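Lipoprotein (Klebsiella pneumoniae subsp. pneumoniae, PDB 4HWM) is a predicted lipoprotein of the YedD-like family, of unknown function, that folds into a small antiparallel beta barrel. Local coordinates at residues A[53-58]-A[82-87]. Sequence-based numbering, arbitrary orientation. Where two conformers were deposited one is given.
Sequences DCRQWQ and DIYPVE
In the eight-stranded antiparallel barrel of this YedD-like protein, a partly buried contact joins two non-adjacent strands: the salt-bridged pair Asp-53 and Arg-55 on strand 50-56 meets the ring of Tyr-84 on strand 83-89. Strands 60-70 and 73-78 lie between them in the barrel order, and the nearest CA atoms, those of Asp-53 and Tyr-84, are 10.8 Å apart. Tyr-84 presents the CE2 flank of its ring, 4.3 Å from Asp-53 OD2 and 4.4 Å from Arg-55 NH2, both approaching obliquely. Asp-53 and Arg-55, two residues apart, put their side chains on the same side of the strand, where the guanidinium takes the carboxylate side-on. Arg-55 NE donates to Asp-53 OD1 and Arg-55 NH2 to Asp-53 OD2, each at 2.9 Å and nearly straight at 174°. Both oxygens use their syn lone pairs and lie almost in the guanidinium plane. CG anti to the backbone N (chi1 176°) carries the Asp-53 carboxylate to the guanidinium, with OD2 nearest the Tyr-84 ring. Tyr-95 OH is hydrogen-bonded to Asp-53 OD2, and its ring meets that of Tyr-84 at a steep angle, while Asp-96 forms a second salt bridge with Arg-55 NH2. The paired bonds fix the rotation of both charged groups; Tyr-84 adds loose van der Waals contact, and Arg-55, shared between Asp-53 and Asp-96, would probably favour the ionised form of both.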
# COMPACT_ATOMS: atom_id res chain seq x y z
N ASP A 53 2.91 -1.97 -1.60
CA ASP A 53 2.58 -2.73 -0.37
C ASP A 53 3.87 -3.44 0.02
O ASP A 53 4.32 -4.29 -0.74
CB ASP A 53 1.44 -3.70 -0.71
CG ASP A 53 1.06 -4.63 0.43
OD1 ASP A 53 1.91 -4.94 1.28
OD2 ASP A 53 -0.10 -5.07 0.44
N CYS A 54 4.47 -3.03 1.16
CA CYS A 54 5.80 -3.53 1.55
C CYS A 54 5.71 -4.04 2.96
O CYS A 54 5.35 -3.30 3.87
CB CYS A 54 6.82 -2.40 1.44
SG CYS A 54 8.50 -2.88 1.79
N ARG A 55 6.00 -5.32 3.15
CA ARG A 55 5.90 -5.95 4.46
C ARG A 55 7.23 -6.59 4.78
O ARG A 55 7.87 -7.12 3.90
CB ARG A 55 4.79 -6.98 4.44
CG ARG A 55 3.49 -6.36 3.98
CD ARG A 55 2.37 -7.30 4.08
NE ARG A 55 1.23 -6.88 3.27
CZ ARG A 55 0.00 -7.35 3.36
NH1 ARG A 55 -0.31 -8.29 4.24
NH2 ARG A 55 -0.91 -6.90 2.51
N GLN A 56 7.64 -6.54 6.03
CA GLN A 56 8.97 -6.99 6.39
C GLN A 56 9.01 -7.60 7.77
O GLN A 56 8.32 -7.16 8.70
CB GLN A 56 9.95 -5.83 6.33
CG GLN A 56 9.66 -4.68 7.25
CD GLN A 56 10.58 -3.54 7.01
OE1 GLN A 56 11.76 -3.56 7.44
NE2 GLN A 56 10.09 -2.51 6.34
N TRP A 57 9.83 -8.63 7.89
CA TRP A 57 10.25 -9.12 9.19
C TRP A 57 11.63 -9.75 8.99
O TRP A 57 12.60 -9.03 8.91
CB TRP A 57 9.20 -10.05 9.81
CG TRP A 57 9.63 -10.53 11.16
CD1 TRP A 57 10.21 -9.78 12.16
CD2 TRP A 57 9.53 -11.86 11.65
NE1 TRP A 57 10.49 -10.59 13.24
CE2 TRP A 57 10.10 -11.87 12.95
CE3 TRP A 57 9.05 -13.05 11.11
CZ2 TRP A 57 10.16 -13.02 13.72
CZ3 TRP A 57 9.12 -14.19 11.87
CH2 TRP A 57 9.68 -14.18 13.17
N GLN A 58 11.70 -11.07 8.84
CA GLN A 58 12.97 -11.72 8.49
C GLN A 58 13.32 -11.48 7.03
O GLN A 58 14.50 -11.46 6.68
CB GLN A 58 12.97 -13.22 8.79
CG GLN A 58 12.70 -13.58 10.24
CD GLN A 58 13.73 -13.07 11.18
OE1 GLN A 58 14.93 -13.26 10.96
NE2 GLN A 58 13.29 -12.41 12.24
N ASP A 82 -4.14 -9.36 -6.41
CA ASP A 82 -4.76 -9.35 -5.09
C ASP A 82 -5.59 -8.06 -5.02
O ASP A 82 -5.15 -7.02 -5.51
CB ASP A 82 -3.73 -9.37 -3.95
CG ASP A 82 -2.64 -10.41 -4.14
OD1 ASP A 82 -2.97 -11.62 -4.25
OD2 ASP A 82 -1.44 -10.00 -4.15
N ILE A 83 -6.79 -8.14 -4.44
CA ILE A 83 -7.69 -6.99 -4.30
C ILE A 83 -8.04 -6.79 -2.83
O ILE A 83 -8.57 -7.69 -2.19
CB ILE A 83 -8.95 -7.18 -5.15
CG1 ILE A 83 -8.57 -7.22 -6.64
CG2 ILE A 83 -9.93 -6.06 -4.94
CD1 ILE A 83 -9.76 -7.47 -7.58
N TYR A 84 -7.73 -5.61 -2.30
CA TYR A 84 -7.87 -5.32 -0.89
C TYR A 84 -8.60 -4.01 -0.67
O TYR A 84 -8.10 -2.95 -1.06
CB TYR A 84 -6.49 -5.17 -0.27
CG TYR A 84 -5.55 -6.35 -0.40
CD1 TYR A 84 -5.85 -7.57 0.16
CD2 TYR A 84 -4.33 -6.20 -1.01
CE1 TYR A 84 -4.95 -8.64 0.05
CE2 TYR A 84 -3.42 -7.26 -1.10
CZ TYR A 84 -3.74 -8.47 -0.57
OH TYR A 84 -2.83 -9.52 -0.68
N PRO A 85 -9.73 -4.05 0.04
CA PRO A 85 -10.39 -2.80 0.38
C PRO A 85 -9.55 -1.96 1.31
O PRO A 85 -8.90 -2.49 2.22
CB PRO A 85 -11.71 -3.24 1.04
CG PRO A 85 -11.52 -4.65 1.44
CD PRO A 85 -10.51 -5.23 0.50
N VAL A 86 -9.56 -0.66 1.09
CA VAL A 86 -8.85 0.31 1.92
C VAL A 86 -9.88 1.26 2.53
O VAL A 86 -10.64 1.90 1.79
CB VAL A 86 -7.87 1.13 1.08
CG1 VAL A 86 -7.08 2.11 1.95
CG2 VAL A 86 -6.91 0.23 0.34
N GLU A 87 -9.92 1.34 3.85
CA GLU A 87 -10.83 2.27 4.52
C GLU A 87 -10.01 3.19 5.40
O GLU A 87 -9.17 2.75 6.18
CB GLU A 87 -11.90 1.51 5.31
CG GLU A 87 -13.03 0.94 4.42
CD GLU A 87 -13.77 2.01 3.61
OE1 GLU A 87 -14.35 2.93 4.23
OE2 GLU A 87 -13.78 1.93 2.36